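Local coordinates for TRAP dicarboxylate transporter, DctP subunit (PDB 4N91), which binds D-glucuronate, as the alpha or beta anomer, and probably delivers it to the membrane subunits of a TRAP transporter, at residues Phe102-Leu114 with Val307-Leu321. Numbering follows the deposited sequence.
Sequences FNDVWEIFNLPYL and VAPLTKEVLERNDKL
With CG anti to the backbone N (chi1 -171°), the amide of N318 comes within reach of E107, whose CG lies anti to the carbonyl carbon (chi1 -81°) and whose extended chain carries OE1 to meet it. In this TRAP solute-binding protein of the periplasmic binding protein fold, the loop between helices 96-99 and 118-125 lies along helix 301-317 from V307 onward and against the type I turn N318-L321. N318 ND2 donates to E107 OE1 at 3.3 Å, almost straight (178°), on the anti side and tilted well out of the carboxylate plane. Asparagine suits this place because its OD1 also accepts from the backbone N of K320, closing an Asx turn. An alanine here would probably leave E107 OE1 without its amide donor and the turn less firmly held. Leucines suit the apolar seam because their branched ends can reach across: L321 CD2 to I108 CB at 4.0 Å, L111 CD2 to V314 CG1 at 3.8 Å. Farther along, P112 CG meets L310 CD2 and its CB meets V307 CG2, a compact, rigid ring against two branched side chains; V307 CG2 also meets the Y113 ring at its edge, while Y113 OH bonds to D235 O. One water donates to both E107 OE1 and V314 O, the latter at 2.8 Å.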
ATOM      1  N   PHE A 102      -8.941  -8.448  -7.401  1.00 19.45           N
ATOM      2  CA  PHE A 102     -10.316  -8.025  -7.635  1.00 19.20           C
ATOM      3  C   PHE A 102     -10.513  -7.534  -9.064  1.00 22.76           C
ATOM      4  O   PHE A 102     -11.594  -7.692  -9.627  1.00 23.78           O
ATOM      5  CB  PHE A 102     -10.741  -6.948  -6.614  1.00 19.07           C
ATOM      6  CG  PHE A 102     -10.844  -7.483  -5.220  1.00 17.75           C
ATOM      7  CD1 PHE A 102      -9.713  -7.616  -4.434  1.00 18.83           C
ATOM      8  CD2 PHE A 102     -12.057  -7.921  -4.715  1.00 19.46           C
ATOM      9  CE1 PHE A 102      -9.801  -8.156  -3.148  1.00 19.93           C
ATOM     10  CE2 PHE A 102     -12.143  -8.456  -3.438  1.00 22.62           C
ATOM     11  CZ  PHE A 102     -11.020  -8.564  -2.661  1.00 21.16           C
ATOM     12  N   ASN A 103      -9.480  -6.934  -9.637  1.00 21.58           N
ATOM     13  CA  ASN A 103      -9.456  -6.585 -11.061  1.00 20.60           C
ATOM     14  C   ASN A 103      -8.007  -6.479 -11.480  1.00 19.70           C
ATOM     15  O   ASN A 103      -7.202  -5.830 -10.810  1.00 19.99           O
ATOM     16  CB  ASN A 103     -10.172  -5.273 -11.341  1.00 21.68           C
ATOM     17  CG  ASN A 103     -10.392  -5.012 -12.822  1.00 24.74           C
ATOM     18  OD1 ASN A 103      -9.464  -4.712 -13.572  1.00 23.42           O
ATOM     19  ND2 ASN A 103     -11.645  -5.098 -13.244  1.00 32.46           N
ATOM     20  N   ASP A 104      -7.663  -7.108 -12.600  1.00 24.31           N
ATOM     21  CA  ASP A 104      -6.265  -7.196 -12.991  1.00 23.47           C
ATOM     22  C   ASP A 104      -5.608  -5.862 -13.357  1.00 25.85           C
ATOM     23  O   ASP A 104      -4.388  -5.776 -13.360  1.00 23.98           O
ATOM     24  CB  ASP A 104      -6.068  -8.209 -14.130  1.00 27.88           C
ATOM     25  CG  ASP A 104      -6.690  -7.777 -15.455  1.00 32.16           C
ATOM     26  OD1 ASP A 104      -7.080  -6.603 -15.652  1.00 34.15           O
ATOM     27  OD2 ASP A 104      -6.770  -8.647 -16.353  1.00 40.12           O
ATOM     28  N   VAL A 105      -6.381  -4.829 -13.680  1.00 21.25           N
ATOM     29  CA  VAL A 105      -5.754  -3.582 -14.077  1.00 20.00           C
ATOM     30  C   VAL A 105      -4.991  -2.923 -12.916  1.00 18.27           C
ATOM     31  O   VAL A 105      -4.078  -2.129 -13.145  1.00 18.67           O
ATOM     32  CB  VAL A 105      -6.741  -2.596 -14.719  1.00 26.72           C
ATOM     33  CG1 VAL A 105      -7.524  -1.835 -13.681  1.00 22.83           C
ATOM     34  CG2 VAL A 105      -5.988  -1.629 -15.624  1.00 32.45           C
ATOM     35  N   TRP A 106      -5.334  -3.260 -11.678  1.00 17.24           N
ATOM     36  CA  TRP A 106      -4.577  -2.686 -10.543  1.00 17.62           C
ATOM     37  C   TRP A 106      -3.111  -3.141 -10.547  1.00 18.43           C
ATOM     38  O   TRP A 106      -2.254  -2.529  -9.900  1.00 19.33           O
ATOM     39  CB  TRP A 106      -5.199  -3.025  -9.197  1.00 17.40           C
ATOM     40  CG  TRP A 106      -6.573  -2.505  -8.953  1.00 19.06           C
ATOM     41  CD1 TRP A 106      -7.744  -3.169  -9.186  1.00 21.94           C
ATOM     42  CD2 TRP A 106      -6.939  -1.248  -8.376  1.00 16.93           C
ATOM     43  NE1 TRP A 106      -8.806  -2.405  -8.804  1.00 18.57           N
ATOM     44  CE2 TRP A 106      -8.350  -1.215  -8.318  1.00 16.24           C
ATOM     45  CE3 TRP A 106      -6.219  -0.148  -7.904  1.00 18.52           C
ATOM     46  CZ2 TRP A 106      -9.052  -0.131  -7.800  1.00 21.18           C
ATOM     47  CZ3 TRP A 106      -6.919   0.932  -7.406  1.00 20.82           C
ATOM     48  CH2 TRP A 106      -8.314   0.929  -7.353  1.00 20.12           C
ATOM     49  N   GLU A 107      -2.830  -4.215 -11.279  1.00 17.88           N
ATOM     50  CA  GLU A 107      -1.477  -4.765 -11.409  1.00 16.52           C
ATOM     51  C   GLU A 107      -0.456  -3.720 -11.761  1.00 15.69           C
ATOM     52  O   GLU A 107       0.713  -3.890 -11.456  1.00 18.48           O
ATOM     53  CB  GLU A 107      -1.429  -5.772 -12.569  1.00 28.25           C
ATOM     54  CG  GLU A 107      -1.922  -7.116 -12.242  1.00 38.72           C
ATOM     55  CD  GLU A 107      -2.054  -7.994 -13.465  1.00 31.23           C
ATOM     56  OE1 GLU A 107      -2.150  -7.484 -14.634  1.00 31.99           O
ATOM     57  OE2 GLU A 107      -2.094  -9.217 -13.245  1.00 42.62           O
ATOM     58  N   ILE A 108      -0.873  -2.685 -12.479  1.00 17.99           N
ATOM     59  CA  ILE A 108       0.076  -1.685 -12.973  1.00 20.29           C
ATOM     60  C   ILE A 108       0.987  -1.123 -11.869  1.00 16.25           C
ATOM     61  O   ILE A 108       2.212  -1.032 -12.048  1.00 20.44           O
ATOM     62  CB  ILE A 108      -0.651  -0.547 -13.753  1.00 18.26           C
ATOM     63  CG1 ILE A 108       0.346   0.457 -14.332  1.00 23.41           C
ATOM     64  CG2 ILE A 108      -1.672   0.193 -12.893  1.00 21.75           C
ATOM     65  CD1 ILE A 108       1.234  -0.097 -15.367  1.00 27.75           C
ATOM     66  N   PHE A 109       0.401  -0.755 -10.739  1.00 16.54           N
ATOM     67  CA  PHE A 109       1.199  -0.129  -9.668  1.00 18.59           C
ATOM     68  C   PHE A 109       1.918  -1.144  -8.769  1.00 25.34           C
ATOM     69  O   PHE A 109       2.607  -0.753  -7.829  1.00 28.57           O
ATOM     70  CB  PHE A 109       0.357   0.801  -8.802  1.00 19.51           C
ATOM     71  CG  PHE A 109      -0.363   1.865  -9.566  1.00 17.75           C
ATOM     72  CD1 PHE A 109       0.297   2.655 -10.494  1.00 21.43           C
ATOM     73  CD2 PHE A 109      -1.711   2.082  -9.361  1.00 19.70           C
ATOM     74  CE1 PHE A 109      -0.390   3.628 -11.185  1.00 20.76           C
ATOM     75  CE2 PHE A 109      -2.392   3.061 -10.065  1.00 24.39           C
ATOM     76  CZ  PHE A 109      -1.736   3.812 -10.980  1.00 22.44           C
ATOM     77  N   ASN A 110       1.754  -2.428  -9.047  1.00 15.93           N
ATOM     78  CA  ASN A 110       2.482  -3.486  -8.324  1.00 20.86           C
ATOM     79  C   ASN A 110       3.755  -3.940  -9.030  1.00 21.17           C
ATOM     80  O   ASN A 110       4.485  -4.787  -8.512  1.00 19.70           O
ATOM     81  CB  ASN A 110       1.572  -4.689  -8.090  1.00 21.38           C
ATOM     82  CG  ASN A 110       0.408  -4.347  -7.189  1.00 18.73           C
ATOM     83  OD1 ASN A 110       0.524  -3.451  -6.350  1.00 20.97           O
ATOM     84  ND2 ASN A 110      -0.726  -5.007  -7.389  1.00 18.90           N
ATOM     85  N   LEU A 111       4.046  -3.366 -10.193  1.00 17.95           N
ATOM     86  CA  LEU A 111       5.244  -3.742 -10.934  1.00 19.59           C
ATOM     87  C   LEU A 111       6.496  -3.309 -10.170  1.00 22.55           C
ATOM     88  O   LEU A 111       6.577  -2.184  -9.717  1.00 17.93           O
ATOM     89  CB  LEU A 111       5.246  -3.092 -12.320  1.00 19.85           C
ATOM     90  CG  LEU A 111       4.137  -3.555 -13.269  1.00 22.45           C
ATOM     91  CD1 LEU A 111       4.177  -2.762 -14.581  1.00 25.49           C
ATOM     92  CD2 LEU A 111       4.279  -5.043 -13.527  1.00 27.05           C
ATOM     93  N   PRO A 112       7.483  -4.200 -10.041  1.00 19.79           N
ATOM     94  CA  PRO A 112       8.744  -3.829  -9.403  1.00 21.43           C
ATOM     95  C   PRO A 112       9.553  -2.845 -10.240  1.00 17.58           C
ATOM     96  O   PRO A 112       9.529  -2.902 -11.486  1.00 19.44           O
ATOM     97  CB  PRO A 112       9.503  -5.157  -9.310  1.00 23.63           C
ATOM     98  CG  PRO A 112       8.500  -6.216  -9.594  1.00 29.29           C
ATOM     99  CD  PRO A 112       7.465  -5.610 -10.456  1.00 23.05           C
ATOM    100  N   TYR A 113      10.235  -1.940  -9.543  1.00 16.54           N
ATOM    101  CA  TYR A 113      11.129  -0.978 -10.162  1.00 20.55           C
ATOM    102  C   TYR A 113      10.436  -0.236 -11.286  1.00 22.22           C
ATOM    103  O   TYR A 113      10.987  -0.045 -12.371  1.00 21.50           O
ATOM    104  CB  TYR A 113      12.396  -1.682 -10.629  1.00 20.92           C
ATOM    105  CG  TYR A 113      13.135  -2.275  -9.466  1.00 18.45           C
ATOM    106  CD1 TYR A 113      13.746  -1.456  -8.530  1.00 20.70           C
ATOM    107  CD2 TYR A 113      13.188  -3.643  -9.264  1.00 15.80           C
ATOM    108  CE1 TYR A 113      14.411  -1.986  -7.445  1.00 19.56           C
ATOM    109  CE2 TYR A 113      13.848  -4.182  -8.192  1.00 18.16           C
ATOM    110  CZ  TYR A 113      14.451  -3.350  -7.275  1.00 18.96           C
ATOM    111  OH  TYR A 113      15.100  -3.886  -6.176  1.00 19.73           O
ATOM    112  N   LEU A 114       9.224   0.204 -10.987  1.00 18.89           N
ATOM    113  CA  LEU A 114       8.391   0.882 -11.957  1.00 23.20           C
ATOM    114  C   LEU A 114       8.692   2.362 -11.953  1.00 23.85           C
ATOM    115  O   LEU A 114       8.818   2.978 -13.016  1.00 23.88           O
ATOM    116  CB  LEU A 114       6.914   0.639 -11.637  1.00 19.68           C
ATOM    117  CG  LEU A 114       5.923   1.433 -12.468  1.00 19.78           C
ATOM    118  CD1 LEU A 114       6.034   1.010 -13.930  1.00 23.36           C
ATOM    119  CD2 LEU A 114       4.520   1.217 -11.920  1.00 22.27           C
ATOM    120  N   VAL A 307      14.130  -9.535 -11.423  1.00 20.90           N
ATOM    121  CA  VAL A 307      12.673  -9.443 -11.495  1.00 20.89           C
ATOM    122  C   VAL A 307      12.132  -8.805 -12.774  1.00 22.37           C
ATOM    123  O   VAL A 307      10.906  -8.735 -12.951  1.00 22.31           O
ATOM    124  CB  VAL A 307      12.067  -8.734 -10.260  1.00 21.03           C
ATOM    125  CG1 VAL A 307      12.545  -9.410  -8.983  1.00 22.28           C
ATOM    126  CG2 VAL A 307      12.412  -7.232 -10.244  1.00 23.08           C
ATOM    127  N   ALA A 308      13.025  -8.383 -13.677  1.00 23.43           N
ATOM    128  CA  ALA A 308      12.612  -7.786 -14.951  1.00 27.11           C
ATOM    129  C   ALA A 308      11.595  -8.634 -15.733  1.00 25.96           C
ATOM    130  O   ALA A 308      10.646  -8.092 -16.315  1.00 25.28           O
ATOM    131  CB  ALA A 308      13.834  -7.488 -15.811  1.00 26.45           C
ATOM    132  N   PRO A 309      11.768  -9.967 -15.744  1.00 24.77           N
ATOM    133  CA  PRO A 309      10.784 -10.777 -16.475  1.00 25.61           C
ATOM    134  C   PRO A 309       9.352 -10.592 -15.996  1.00 27.21           C
ATOM    135  O   PRO A 309       8.421 -10.777 -16.765  1.00 24.74           O
ATOM    136  CB  PRO A 309      11.245 -12.210 -16.216  1.00 25.41           C
ATOM    137  CG  PRO A 309      12.700 -12.094 -15.974  1.00 26.76           C
ATOM    138  CD  PRO A 309      12.864 -10.796 -15.215  1.00 23.85           C
ATOM    139  N   LEU A 310       9.163 -10.226 -14.738  1.00 24.97           N
ATOM    140  CA  LEU A 310       7.820 -10.029 -14.225  1.00 20.41           C
ATOM    141  C   LEU A 310       7.088  -8.913 -14.957  1.00 20.39           C
ATOM    142  O   LEU A 310       5.919  -9.048 -15.310  1.00 22.10           O
ATOM    143  CB  LEU A 310       7.878  -9.716 -12.732  1.00 19.40           C
ATOM    144  CG  LEU A 310       6.547  -9.575 -12.011  1.00 21.46           C
ATOM    145  CD1 LEU A 310       5.671 -10.729 -12.315  1.00 26.38           C
ATOM    146  CD2 LEU A 310       6.802  -9.489 -10.496  1.00 22.93           C
ATOM    147  N   THR A 311       7.776  -7.805 -15.185  1.00 19.81           N
ATOM    148  CA  THR A 311       7.175  -6.692 -15.907  1.00 22.43           C
ATOM    149  C   THR A 311       6.854  -7.096 -17.339  1.00 23.17           C
ATOM    150  O   THR A 311       5.777  -6.775 -17.857  1.00 23.60           O
ATOM    151  CB  THR A 311       8.085  -5.472 -15.872  1.00 23.23           C
ATOM    152  OG1 THR A 311       8.178  -5.005 -14.518  1.00 22.35           O
ATOM    153  CG2 THR A 311       7.570  -4.349 -16.768  1.00 26.41           C
ATOM    154  N   LYS A 312       7.787  -7.791 -17.982  1.00 22.09           N
ATOM    155  CA  LYS A 312       7.560  -8.284 -19.337  1.00 23.77           C
ATOM    156  C   LYS A 312       6.327  -9.183 -19.389  1.00 22.79           C
ATOM    157  O   LYS A 312       5.501  -9.049 -20.285  1.00 25.44           O
ATOM    158  CB  LYS A 312       8.794  -9.030 -19.854  1.00 27.22           C
ATOM    159  CG  LYS A 312       8.636  -9.614 -21.261  1.00 32.80           C
ATOM    160  CD  LYS A 312       9.875 -10.400 -21.683  1.00 44.44           C
ATOM    161  CE  LYS A 312       9.876 -10.709 -23.182  1.00 50.48           C
ATOM    162  NZ  LYS A 312       9.156 -11.972 -23.507  1.00 54.41           N
ATOM    163  N   GLU A 313       6.207 -10.089 -18.417  1.00 22.91           N
ATOM    164  CA  GLU A 313       5.128 -11.064 -18.381  1.00 25.52           C
ATOM    165  C   GLU A 313       3.797 -10.389 -18.134  1.00 24.46           C
ATOM    166  O   GLU A 313       2.796 -10.715 -18.749  1.00 26.56           O
ATOM    167  CB  GLU A 313       5.372 -12.077 -17.243  1.00 29.70           C
ATOM    168  CG  GLU A 313       6.488 -13.061 -17.516  1.00 37.69           C
ATOM    169  CD  GLU A 313       6.987 -13.778 -16.257  1.00 38.02           C
ATOM    170  OE1 GLU A 313       6.304 -13.747 -15.202  1.00 36.82           O
ATOM    171  OE2 GLU A 313       8.086 -14.378 -16.329  1.00 40.83           O
ATOM    172  N   VAL A 314       3.786  -9.460 -17.194  1.00 22.91           N
ATOM    173  CA  VAL A 314       2.544  -8.808 -16.784  1.00 20.47           C
ATOM    174  C   VAL A 314       2.032  -7.965 -17.936  1.00 23.71           C
ATOM    175  O   VAL A 314       0.839  -7.997 -18.264  1.00 24.08           O
ATOM    176  CB  VAL A 314       2.738  -7.969 -15.513  1.00 21.00           C
ATOM    177  CG1 VAL A 314       1.581  -6.999 -15.295  1.00 24.08           C
ATOM    178  CG2 VAL A 314       2.919  -8.880 -14.304  1.00 25.49           C
ATOM    179  N   LEU A 315       2.927  -7.218 -18.576  1.00 20.81           N
ATOM    180  CA  LEU A 315       2.506  -6.349 -19.670  1.00 23.21           C
ATOM    181  C   LEU A 315       2.018  -7.165 -20.865  1.00 26.50           C
ATOM    182  O   LEU A 315       1.027  -6.802 -21.521  1.00 29.34           O
ATOM    183  CB  LEU A 315       3.642  -5.431 -20.102  1.00 25.02           C
ATOM    184  CG  LEU A 315       4.037  -4.347 -19.102  1.00 25.63           C
ATOM    185  CD1 LEU A 315       5.214  -3.530 -19.631  1.00 26.31           C
ATOM    186  CD2 LEU A 315       2.875  -3.429 -18.763  1.00 30.26           C
ATOM    187  N   GLU A 316       2.705  -8.265 -21.153  1.00 25.32           N
ATOM    188  CA  GLU A 316       2.327  -9.108 -22.293  1.00 30.67           C
ATOM    189  C   GLU A 316       0.961  -9.737 -22.098  1.00 28.63           C
ATOM    190  O   GLU A 316       0.225  -9.937 -23.063  1.00 29.90           O
ATOM    191  CB  GLU A 316       3.342 -10.228 -22.520  1.00 35.08           C
ATOM    192  CG  GLU A 316       4.601  -9.787 -23.232  1.00 47.97           C
ATOM    193  CD  GLU A 316       5.713 -10.833 -23.189  1.00 55.42           C
ATOM    194  OE1 GLU A 316       5.619 -11.790 -22.383  1.00 56.24           O
ATOM    195  OE2 GLU A 316       6.684 -10.690 -23.969  1.00 60.16           O
ATOM    196  N   ARG A 317       0.621 -10.063 -20.859  1.00 29.97           N
ATOM    197  CA  ARG A 317      -0.615 -10.777 -20.591  1.00 24.81           C
ATOM    198  C   ARG A 317      -1.815  -9.860 -20.510  1.00 30.73           C
ATOM    199  O   ARG A 317      -2.940 -10.287 -20.747  1.00 37.77           O
ATOM    200  CB  ARG A 317      -0.484 -11.617 -19.312  1.00 30.47           C
ATOM    201  CG  ARG A 317       0.490 -12.766 -19.517  1.00 45.89           C
ATOM    202  CD  ARG A 317       0.804 -13.571 -18.263  1.00 53.05           C
ATOM    203  NE  ARG A 317       1.871 -14.540 -18.540  1.00 58.09           N
ATOM    204  CZ  ARG A 317       2.677 -15.071 -17.622  1.00 62.32           C
ATOM    205  NH1 ARG A 317       3.615 -15.941 -17.989  1.00 64.33           N
ATOM    206  NH2 ARG A 317       2.557 -14.737 -16.342  1.00 66.66           N
ATOM    207  N   ASN A 318      -1.579  -8.596 -20.188  1.00 22.68           N
ATOM    208  CA  ASN A 318      -2.672  -7.663 -19.949  1.00 20.18           C
ATOM    209  C   ASN A 318      -2.496  -6.408 -20.811  1.00 20.49           C
ATOM    210  O   ASN A 318      -1.796  -5.469 -20.427  1.00 22.80           O
ATOM    211  CB  ASN A 318      -2.721  -7.266 -18.489  1.00 27.03           C
ATOM    212  CG  ASN A 318      -3.952  -6.481 -18.167  1.00 27.64           C
ATOM    213  OD1 ASN A 318      -4.679  -6.067 -19.060  1.00 27.64           O
ATOM    214  ND2 ASN A 318      -4.193  -6.255 -16.883  1.00 27.52           N
ATOM    215  N   ASP A 319      -3.124  -6.393 -21.974  1.00 21.50           N
ATOM    216  CA  ASP A 319      -2.907  -5.281 -22.901  1.00 21.42           C
ATOM    217  C   ASP A 319      -3.589  -3.978 -22.485  1.00 23.02           C
ATOM    218  O   ASP A 319      -3.405  -2.957 -23.133  1.00 24.81           O
ATOM    219  CB  ASP A 319      -3.243  -5.642 -24.360  1.00 25.62           C
ATOM    220  CG  ASP A 319      -4.687  -5.982 -24.574  1.00 25.79           C
ATOM    221  OD1 ASP A 319      -5.523  -5.602 -23.745  1.00 27.66           O
ATOM    222  OD2 ASP A 319      -4.983  -6.631 -25.601  1.00 22.98           O
ATOM    223  N   LYS A 320      -4.335  -3.987 -21.388  1.00 25.13           N
ATOM    224  CA  LYS A 320      -4.847  -2.730 -20.860  1.00 24.76           C
ATOM    225  C   LYS A 320      -3.725  -1.857 -20.301  1.00 22.60           C
ATOM    226  O   LYS A 320      -3.866  -0.641 -20.181  1.00 23.14           O
ATOM    227  CB  LYS A 320      -5.842  -3.005 -19.738  1.00 24.30           C
ATOM    228  CG  LYS A 320      -7.198  -3.480 -20.221  1.00 27.80           C
ATOM    229  CD  LYS A 320      -8.103  -3.761 -19.022  1.00 33.70           C
ATOM    230  CE  LYS A 320      -9.413  -4.420 -19.432  1.00 36.97           C
ATOM    231  NZ  LYS A 320     -10.322  -3.464 -20.122  1.00 47.86           N
ATOM    232  N   LEU A 321      -2.603  -2.473 -19.955  1.00 18.78           N
ATOM    233  CA  LEU A 321      -1.612  -1.789 -19.138  1.00 22.29           C
ATOM    234  C   LEU A 321      -0.664  -0.865 -19.907  1.00 23.30           C
ATOM    235  O   LEU A 321      -0.223   0.148 -19.381  1.00 24.27           O
ATOM    236  CB  LEU A 321      -0.779  -2.809 -18.355  1.00 22.30           C
ATOM    237  CG  LEU A 321      -1.526  -3.748 -17.405  1.00 24.06           C
ATOM    238  CD1 LEU A 321      -0.520  -4.649 -16.683  1.00 27.22           C
ATOM    239  CD2 LEU A 321      -2.353  -2.973 -16.394  1.00 24.68           C
TER
HETATM  240  O   HOH W   1      -0.868  -9.409 -16.557  1.00 28.76           O
HETATM  241  O   HOH W   2       8.370  -2.294 -13.939  1.00 22.93           O